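Local coordinates for AGR_C_4470p (Agrobacterium tumefaciens str. C58, PDB 2HQV), which is of unknown function but, as a member of the ChuX/HutX haem utilisation family, probably takes part in the binding or handling of haem, at residues Trp76-Leu86 / Glu97-Gly105; Ile124-Val135 / Val147-Phe158. All blocks are in the same frame, centred on the assembly; numbering follows the deposited sequence.

Contact 1. Residues Trp76-Leu86 / Glu97-Gly105; sequences WNEMRGWGEIL and EVPGHLPEG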
# COMPACT_ATOMS: atom_id res chain seq x y z
N TRP A 76 -4.58 -16.40 9.50
CA TRP A 76 -5.61 -15.68 8.75
C TRP A 76 -6.99 -16.23 9.10
O TRP A 76 -7.92 -15.48 9.37
CB TRP A 76 -5.36 -15.81 7.25
CG TRP A 76 -6.29 -15.00 6.42
CD1 TRP A 76 -7.49 -15.40 5.90
CD2 TRP A 76 -6.12 -13.63 6.04
NE1 TRP A 76 -8.08 -14.36 5.22
CE2 TRP A 76 -7.26 -13.26 5.29
CE3 TRP A 76 -5.12 -12.67 6.26
CZ2 TRP A 76 -7.43 -11.98 4.75
CZ3 TRP A 76 -5.29 -11.39 5.72
CH2 TRP A 76 -6.44 -11.06 4.98
N ASN A 77 -7.12 -17.56 9.10
CA ASN A 77 -8.40 -18.19 9.43
C ASN A 77 -8.82 -17.79 10.85
O ASN A 77 -9.99 -17.49 11.11
CB ASN A 77 -8.29 -19.71 9.34
CG ASN A 77 -9.56 -20.41 9.81
OD1 ASN A 77 -10.62 -20.26 9.20
ND2 ASN A 77 -9.46 -21.18 10.89
N GLU A 78 -7.86 -17.78 11.75
CA GLU A 78 -8.09 -17.41 13.14
C GLU A 78 -8.65 -15.99 13.21
O GLU A 78 -9.69 -15.74 13.83
CB GLU A 78 -6.77 -17.50 13.91
CG GLU A 78 -6.92 -17.51 15.41
CD GLU A 78 -7.50 -18.81 15.92
OE1 GLU A 78 -6.79 -19.84 15.89
OE2 GLU A 78 -8.67 -18.81 16.34
N MSE A 79 -7.96 -15.05 12.57
CA MSE A 79 -8.39 -13.66 12.60
C MSE A 79 -9.75 -13.41 11.94
O MSE A 79 -10.45 -12.47 12.30
CB MSE A 79 -7.32 -12.76 11.96
CG MSE A 79 -5.99 -12.81 12.69
SE MSE A 79 -4.72 -11.51 12.00
CE MSE A 79 -4.52 -12.20 10.19
N ARG A 80 -10.11 -14.26 10.99
CA ARG A 80 -11.40 -14.10 10.32
C ARG A 80 -12.55 -14.23 11.34
O ARG A 80 -13.66 -13.80 11.08
CB ARG A 80 -11.57 -15.14 9.21
CG ARG A 80 -10.66 -14.92 8.01
CD ARG A 80 -11.04 -15.84 6.87
NE ARG A 80 -12.45 -15.69 6.55
CZ ARG A 80 -13.37 -16.61 6.80
NH1 ARG A 80 -13.03 -17.76 7.37
NH2 ARG A 80 -14.64 -16.37 6.50
N GLY A 81 -12.26 -14.83 12.49
CA GLY A 81 -13.28 -14.99 13.50
C GLY A 81 -13.24 -13.88 14.53
O GLY A 81 -14.04 -13.87 15.47
N TRP A 82 -12.33 -12.92 14.35
CA TRP A 82 -12.18 -11.81 15.29
C TRP A 82 -13.19 -10.68 15.11
O TRP A 82 -13.24 -9.77 15.93
CB TRP A 82 -10.77 -11.22 15.18
CG TRP A 82 -9.65 -12.10 15.67
CD1 TRP A 82 -9.72 -13.42 16.03
CD2 TRP A 82 -8.27 -11.73 15.80
NE1 TRP A 82 -8.48 -13.89 16.38
CE2 TRP A 82 -7.57 -12.87 16.25
CE3 TRP A 82 -7.56 -10.54 15.58
CZ2 TRP A 82 -6.18 -12.85 16.49
CZ3 TRP A 82 -6.18 -10.52 15.82
CH2 TRP A 82 -5.51 -11.68 16.27
N GLY A 83 -13.98 -10.74 14.05
CA GLY A 83 -14.94 -9.68 13.82
C GLY A 83 -14.33 -8.57 12.98
O GLY A 83 -13.41 -8.82 12.20
N GLU A 84 -14.81 -7.35 13.15
CA GLU A 84 -14.28 -6.23 12.37
C GLU A 84 -12.95 -5.73 12.92
O GLU A 84 -12.87 -5.22 14.03
CB GLU A 84 -15.28 -5.07 12.35
CG GLU A 84 -14.86 -3.92 11.44
CD GLU A 84 -15.79 -2.72 11.54
OE1 GLU A 84 -15.55 -1.71 10.84
OE2 GLU A 84 -16.78 -2.79 12.30
N ILE A 85 -11.89 -5.89 12.14
CA ILE A 85 -10.56 -5.44 12.53
C ILE A 85 -10.18 -4.23 11.69
O ILE A 85 -11.00 -3.69 10.96
CB ILE A 85 -9.51 -6.58 12.36
CG1 ILE A 85 -9.60 -7.21 10.96
CG2 ILE A 85 -9.75 -7.66 13.40
CD1 ILE A 85 -9.15 -6.32 9.80
N LEU A 86 -8.93 -3.78 11.80
CA LEU A 86 -8.50 -2.66 10.99
C LEU A 86 -7.30 -3.09 10.16
O LEU A 86 -6.25 -3.45 10.70
CB LEU A 86 -8.12 -1.45 11.86
CG LEU A 86 -7.64 -0.23 11.06
CD1 LEU A 86 -8.77 0.26 10.16
CD2 LEU A 86 -7.19 0.88 12.00
N GLU A 97 -6.16 2.77 5.70
CA GLU A 97 -6.75 2.08 6.85
C GLU A 97 -8.17 1.71 6.49
O GLU A 97 -9.00 2.57 6.22
CB GLU A 97 -6.71 3.00 8.07
CG GLU A 97 -5.31 3.52 8.36
CD GLU A 97 -5.27 4.59 9.44
OE1 GLU A 97 -4.17 5.11 9.70
OE2 GLU A 97 -6.33 4.91 10.02
N VAL A 98 -8.44 0.41 6.49
CA VAL A 98 -9.74 -0.12 6.12
C VAL A 98 -10.34 -1.01 7.21
O VAL A 98 -9.77 -2.04 7.56
CB VAL A 98 -9.65 -0.95 4.82
CG1 VAL A 98 -11.06 -1.30 4.31
CG2 VAL A 98 -8.86 -0.18 3.76
N PRO A 99 -11.48 -0.60 7.77
CA PRO A 99 -12.12 -1.41 8.80
C PRO A 99 -12.98 -2.47 8.11
O PRO A 99 -13.58 -2.19 7.07
CB PRO A 99 -12.96 -0.40 9.56
CG PRO A 99 -13.41 0.53 8.47
CD PRO A 99 -12.13 0.72 7.66
N GLY A 100 -13.01 -3.67 8.66
CA GLY A 100 -13.83 -4.71 8.06
C GLY A 100 -13.46 -6.10 8.54
O GLY A 100 -12.46 -6.27 9.22
N HIS A 101 -14.30 -7.08 8.21
CA HIS A 101 -14.03 -8.46 8.58
C HIS A 101 -13.07 -9.00 7.53
O HIS A 101 -13.12 -8.59 6.37
CB HIS A 101 -15.32 -9.30 8.54
CG HIS A 101 -16.26 -9.03 9.67
ND1 HIS A 101 -16.97 -7.85 9.78
CD2 HIS A 101 -16.60 -9.77 10.75
CE1 HIS A 101 -17.71 -7.88 10.87
NE2 HIS A 101 -17.50 -9.04 11.48
N LEU A 102 -12.18 -9.90 7.92
CA LEU A 102 -11.27 -10.48 6.94
C LEU A 102 -12.01 -11.56 6.17
O LEU A 102 -12.59 -12.48 6.76
CB LEU A 102 -10.05 -11.08 7.64
CG LEU A 102 -9.09 -10.05 8.24
CD1 LEU A 102 -7.86 -10.75 8.81
CD2 LEU A 102 -8.69 -9.07 7.16
N PRO A 103 -12.02 -11.48 4.83
CA PRO A 103 -12.71 -12.48 4.01
C PRO A 103 -11.88 -13.73 3.76
O PRO A 103 -10.68 -13.76 4.05
CB PRO A 103 -12.99 -11.73 2.72
CG PRO A 103 -11.74 -10.94 2.55
CD PRO A 103 -11.47 -10.40 3.97
N GLU A 104 -12.52 -14.75 3.22
CA GLU A 104 -11.85 -16.00 2.91
C GLU A 104 -10.95 -15.74 1.71
O GLU A 104 -11.24 -14.86 0.89
CB GLU A 104 -12.86 -17.09 2.55
CG GLU A 104 -13.99 -17.24 3.56
CD GLU A 104 -14.99 -18.31 3.15
OE1 GLU A 104 -15.48 -18.26 2.00
OE2 GLU A 104 -15.28 -19.19 3.98
N GLY A 105 -9.87 -16.50 1.60
CA GLY A 105 -8.97 -16.32 0.48
C GLY A 105 -8.69 -17.63 -0.23
O GLY A 105 -8.78 -18.70 0.35
O HOH W 1 -12.07 -10.63 10.69
O HOH W 2 -14.52 -12.75 8.51
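Ile85 and Gly100 form an antiparallel hydrogen-bonded pair, with Ile85 N to Gly100 O at 3.0 Å and Gly100 N to Ile85 O at 3.1 Å. The next pair, Leu86 with Pro99, is non-hydrogen-bonded, and Pro99 CA lies 3.3 Å from Ile85 O. The chain then runs on through Leu102 and Pro103 past helix 72-79.

Leu102 fills the angle between helix and strand. Its CD1 sits over the face of the six-membered ring of Trp76, 4.0 Å from the centroid, and also meets CB and CE of the selenomethionine Met79. The other branch, CD2, touches Trp76 CH2 and Ile85 CD1. Trp76 has CG anti to the backbone N (chi1 -175°), which carries the indole across to the 97-105 segment. There NE1 gives a hydrogen bond to Pro103 O, 2.9 Å long, with the oxygen close to the ring plane. Phe112 meets the same ring edge-to-face.

Arg80 reaches along the 102-104 backbone. Its NE makes a weak bond to Leu102 O, and Glu104 CG lies over one face of the guanidinium. The salt bridge from Arg80 NH2 to Glu104 OE2 is long, 3.8 Å, and no N-H points at the oxygen. His101 lays one ring face on the Gly83-Glu84 peptide. Glu84 extends beside Pro99, and its carboxylate pairs with Arg163.

One water links Met79 O, Gly83 O and Leu102 N. A second bridges Arg80 O and Leu102 O, the latter at 2.6 Å. Leu102 O thus receives the weak Arg80 bond and a water, while Pro103 O is held by the indole. Leu102 N, Leu102 O and Pro103 O therefore all find partners, two of them through water, and the Arg80-Glu104 charges probably add only a little.

Contact 2. Residues Ile124-Val135 / Val147-Phe158; sequences IKKDNCAAITFV and VWFMNAAGGAMF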
# COMPACT_ATOMS: atom_id res chain seq x y z
N ILE A 124 -2.80 -10.72 -1.74
CA ILE A 124 -1.64 -10.73 -0.86
C ILE A 124 -0.58 -11.69 -1.41
O ILE A 124 -0.89 -12.85 -1.72
CB ILE A 124 -2.07 -11.16 0.56
CG1 ILE A 124 -3.09 -10.16 1.10
CG2 ILE A 124 -0.85 -11.27 1.47
CD1 ILE A 124 -3.59 -10.47 2.51
N LYS A 125 0.66 -11.23 -1.54
CA LYS A 125 1.72 -12.09 -2.05
C LYS A 125 2.24 -12.94 -0.90
O LYS A 125 3.32 -12.70 -0.34
CB LYS A 125 2.86 -11.27 -2.68
CG LYS A 125 3.76 -12.12 -3.59
CD LYS A 125 4.83 -11.30 -4.29
CE LYS A 125 5.72 -12.19 -5.16
NZ LYS A 125 6.75 -11.39 -5.88
N LYS A 126 1.44 -13.95 -0.56
CA LYS A 126 1.71 -14.87 0.53
C LYS A 126 3.09 -15.51 0.50
O LYS A 126 3.69 -15.71 1.55
CB LYS A 126 0.63 -15.96 0.56
CG LYS A 126 0.84 -17.03 1.62
CD LYS A 126 -0.14 -18.19 1.45
CE LYS A 126 0.23 -19.36 2.35
NZ LYS A 126 -0.63 -20.56 2.12
N ASP A 127 3.59 -15.84 -0.69
CA ASP A 127 4.89 -16.48 -0.76
C ASP A 127 6.05 -15.55 -0.41
O ASP A 127 7.19 -15.98 -0.33
CB ASP A 127 5.10 -17.15 -2.13
CG ASP A 127 5.37 -16.17 -3.25
OD1 ASP A 127 5.18 -14.95 -3.08
OD2 ASP A 127 5.76 -16.64 -4.34
N ASN A 128 5.75 -14.28 -0.16
CA ASN A 128 6.77 -13.30 0.22
C ASN A 128 6.89 -13.21 1.74
O ASN A 128 7.81 -12.59 2.27
CB ASN A 128 6.41 -11.90 -0.30
CG ASN A 128 6.94 -11.62 -1.70
OD1 ASN A 128 6.92 -10.48 -2.16
ND2 ASN A 128 7.41 -12.66 -2.38
N CYS A 129 5.95 -13.83 2.45
CA CYS A 129 5.93 -13.77 3.91
C CYS A 129 7.09 -14.53 4.53
O CYS A 129 7.31 -15.71 4.25
CB CYS A 129 4.60 -14.30 4.44
SG CYS A 129 4.42 -14.14 6.23
N ALA A 130 7.83 -13.85 5.40
CA ALA A 130 8.98 -14.45 6.06
C ALA A 130 8.68 -14.71 7.53
O ALA A 130 9.29 -15.58 8.15
CB ALA A 130 10.19 -13.52 5.93
N ALA A 131 7.72 -13.96 8.07
CA ALA A 131 7.35 -14.10 9.47
C ALA A 131 6.05 -13.35 9.73
O ALA A 131 5.63 -12.51 8.94
CB ALA A 131 8.46 -13.55 10.36
N ILE A 132 5.41 -13.67 10.85
CA ILE A 132 4.18 -13.01 11.25
C ILE A 132 4.44 -12.63 12.70
O ILE A 132 4.57 -13.51 13.56
CB ILE A 132 2.97 -13.96 11.14
CG1 ILE A 132 2.82 -14.41 9.68
CG2 ILE A 132 1.69 -13.26 11.62
CD1 ILE A 132 1.88 -15.56 9.48
N THR A 133 4.54 -11.33 12.96
CA THR A 133 4.84 -10.85 14.31
C THR A 133 3.70 -10.13 15.00
O THR A 133 3.14 -9.17 14.48
CB THR A 133 6.03 -9.87 14.26
OG1 THR A 133 7.10 -10.47 13.50
CG2 THR A 133 6.51 -9.55 15.68
N PHE A 134 3.38 -10.62 16.20
CA PHE A 134 2.32 -10.04 17.02
C PHE A 134 2.97 -8.94 17.86
O PHE A 134 3.81 -9.22 18.72
CB PHE A 134 1.71 -11.12 17.93
CG PHE A 134 1.06 -12.24 17.18
CD1 PHE A 134 1.82 -13.21 16.53
CD2 PHE A 134 -0.33 -12.31 17.09
CE1 PHE A 134 1.22 -14.23 15.80
CE2 PHE A 134 -0.95 -13.33 16.37
CZ PHE A 134 -0.18 -14.29 15.72
N VAL A 135 2.58 -7.70 17.59
CA VAL A 135 3.14 -6.54 18.29
C VAL A 135 2.16 -5.99 19.32
O VAL A 135 1.05 -5.57 18.99
CB VAL A 135 3.52 -5.45 17.26
CG1 VAL A 135 4.19 -4.27 17.96
CG2 VAL A 135 4.44 -6.05 16.20
N VAL A 147 -1.09 -7.43 14.25
CA VAL A 147 -0.42 -8.59 13.69
C VAL A 147 0.27 -8.15 12.40
O VAL A 147 -0.39 -7.74 11.43
CB VAL A 147 -1.42 -9.73 13.39
CG1 VAL A 147 -0.67 -10.97 12.92
CG2 VAL A 147 -2.25 -10.03 14.64
N TRP A 148 1.60 -8.22 12.41
CA TRP A 148 2.41 -7.82 11.27
C TRP A 148 2.86 -8.98 10.40
O TRP A 148 3.57 -9.88 10.86
CB TRP A 148 3.67 -7.10 11.78
CG TRP A 148 3.44 -5.79 12.49
CD1 TRP A 148 2.39 -5.47 13.31
CD2 TRP A 148 4.30 -4.65 12.47
NE1 TRP A 148 2.55 -4.20 13.80
CE2 TRP A 148 3.72 -3.67 13.30
CE3 TRP A 148 5.52 -4.36 11.83
CZ2 TRP A 148 4.31 -2.42 13.52
CZ3 TRP A 148 6.11 -3.11 12.05
CH2 TRP A 148 5.50 -2.16 12.88
N PHE A 149 2.46 -8.98 9.13
CA PHE A 149 2.91 -10.02 8.22
C PHE A 149 4.17 -9.43 7.59
O PHE A 149 4.10 -8.46 6.83
CB PHE A 149 1.83 -10.32 7.18
CG PHE A 149 0.69 -11.14 7.73
CD1 PHE A 149 -0.12 -10.63 8.74
CD2 PHE A 149 0.47 -12.44 7.29
CE1 PHE A 149 -1.13 -11.40 9.31
CE2 PHE A 149 -0.54 -13.23 7.85
CZ PHE A 149 -1.34 -12.71 8.87
N MSE A 150 5.32 -9.99 7.95
CA MSE A 150 6.62 -9.50 7.47
C MSE A 150 7.10 -10.14 6.17
O MSE A 150 6.81 -11.31 5.90
CB MSE A 150 7.70 -9.75 8.52
CG MSE A 150 7.31 -9.43 9.96
SE MSE A 150 6.90 -7.57 10.21
CE MSE A 150 8.60 -6.76 9.66
N ASN A 151 7.84 -9.38 5.38
CA ASN A 151 8.40 -9.91 4.14
C ASN A 151 9.86 -10.29 4.41
O ASN A 151 10.36 -10.12 5.52
CB ASN A 151 8.33 -8.88 3.00
CG ASN A 151 9.00 -7.56 3.35
OD1 ASN A 151 10.07 -7.53 3.96
ND2 ASN A 151 8.39 -6.46 2.94
N ALA A 152 10.55 -10.80 3.39
CA ALA A 152 11.94 -11.22 3.55
C ALA A 152 12.88 -10.05 3.83
O ALA A 152 13.97 -10.25 4.37
CB ALA A 152 12.40 -11.98 2.30
N ALA A 153 12.46 -8.84 3.48
CA ALA A 153 13.28 -7.66 3.71
C ALA A 153 13.09 -7.02 5.09
O ALA A 153 13.58 -5.92 5.34
CB ALA A 153 13.03 -6.64 2.62
N GLY A 154 12.36 -7.69 5.98
CA GLY A 154 12.16 -7.15 7.31
C GLY A 154 11.17 -6.01 7.44
O GLY A 154 11.18 -5.29 8.45
N GLY A 155 10.33 -5.83 6.43
CA GLY A 155 9.33 -4.78 6.49
C GLY A 155 7.96 -5.41 6.62
O GLY A 155 7.81 -6.60 6.39
N ALA A 156 6.96 -4.63 7.00
CA ALA A 156 5.61 -5.17 7.13
C ALA A 156 4.89 -5.11 5.78
O ALA A 156 4.86 -4.05 5.14
CB ALA A 156 4.83 -4.38 8.16
N MSE A 157 4.34 -6.24 5.35
CA MSE A 157 3.60 -6.32 4.10
C MSE A 157 2.28 -5.57 4.34
O MSE A 157 1.82 -4.79 3.51
CB MSE A 157 3.32 -7.78 3.76
CG MSE A 157 4.58 -8.60 3.50
SE MSE A 157 4.17 -10.49 3.36
CE MSE A 157 3.07 -10.47 1.78
N PHE A 158 1.70 -5.82 5.51
CA PHE A 158 0.46 -5.18 5.93
C PHE A 158 0.32 -5.49 7.41
O PHE A 158 1.05 -6.35 7.93
CB PHE A 158 -0.75 -5.70 5.14
CG PHE A 158 -1.04 -7.16 5.34
CD1 PHE A 158 -1.93 -7.57 6.33
CD2 PHE A 158 -0.42 -8.12 4.55
CE1 PHE A 158 -2.19 -8.94 6.52
CE2 PHE A 158 -0.67 -9.47 4.74
CZ PHE A 158 -1.56 -9.88 5.73
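The Phe149 ring is covered on both faces. Ile132 CG2 sits over the centre of one, 4.1 Å from the centroid, and Phe158 CZ lies over the other, toward the rim. Val147 O is at its edge, in plane. Ile132 and Phe149 run side by side; in Ile132 a chi1 of -61° sets CG1 beside the backbone N and CG2 anti to it, and CD1 reaches Phe149 CE2. The same CG2 packs on Val147 CG1 at 3.5 Å. That CG1 also lies over one face of Phe134.

Trp148 is on the other side of the sheet. Val135 CG2 stands over its five-membered ring, 3.6 Å from the centroid, and Met150 SE is at the ring edge. The indole NE1 bonds to Ser146. Thr133 OG1 is 3.7 Å from Met150 CG and bonds to Ser66.

The backbones pair antiparallel. Thr133 and Trp148 exchange two bonds, both 2.7 Å between N and O. Further along, Met150 N bonds to Ala131 O and Met150 O accepts from Ala130 N.

The segment 147-158 then folds back on itself. Asn151 OD1 takes a 3.0 Å bond from Gly155 N, just beyond the type I turn 151-154, and a weak one from Ala153 N within it. After the turn the selenomethionine Met157 points back at the first segment. Its SE lies 3.8 Å from Cys129 CA, and its CE reaches Lys125 O. Ile124 CG2 and CD1 meet Phe158 CE2. Asn151 ND2 bonds to Asp93 of the second subunit.

Ala130 and Ala131 both face Met150, a classic beta bulge. It lies in the hairpin of strands 129-139 and 142-151, part of the antiparallel six-stranded sheet of this ChuX/HutX family protein.

Contact 1 closes before contact 2 opens along the chain, and their centres are about 16 Å apart. Each joins parts of a beta hairpin, and both hairpins belong to the same six-stranded antiparallel sheet. Strand 156-161 lies between strands 142-151 and 85-90. Helix 72-79, partly in contact 1, packs on contact 2. Met79 CE touches Phe149 CZ at 3.5 Å, and Trp76 CZ3 meets Ile124 CD1, from strand 123-124, at 3.7 Å. Val147 packs on Met79 and Trp82. They thus meet in one apolar cluster on the sheet face that carries Val147 and Phe149. Both also touch the second subunit, where Glu97 and Ile124 each pair with a strand of that chain, so the sheets run on across the dimer interface.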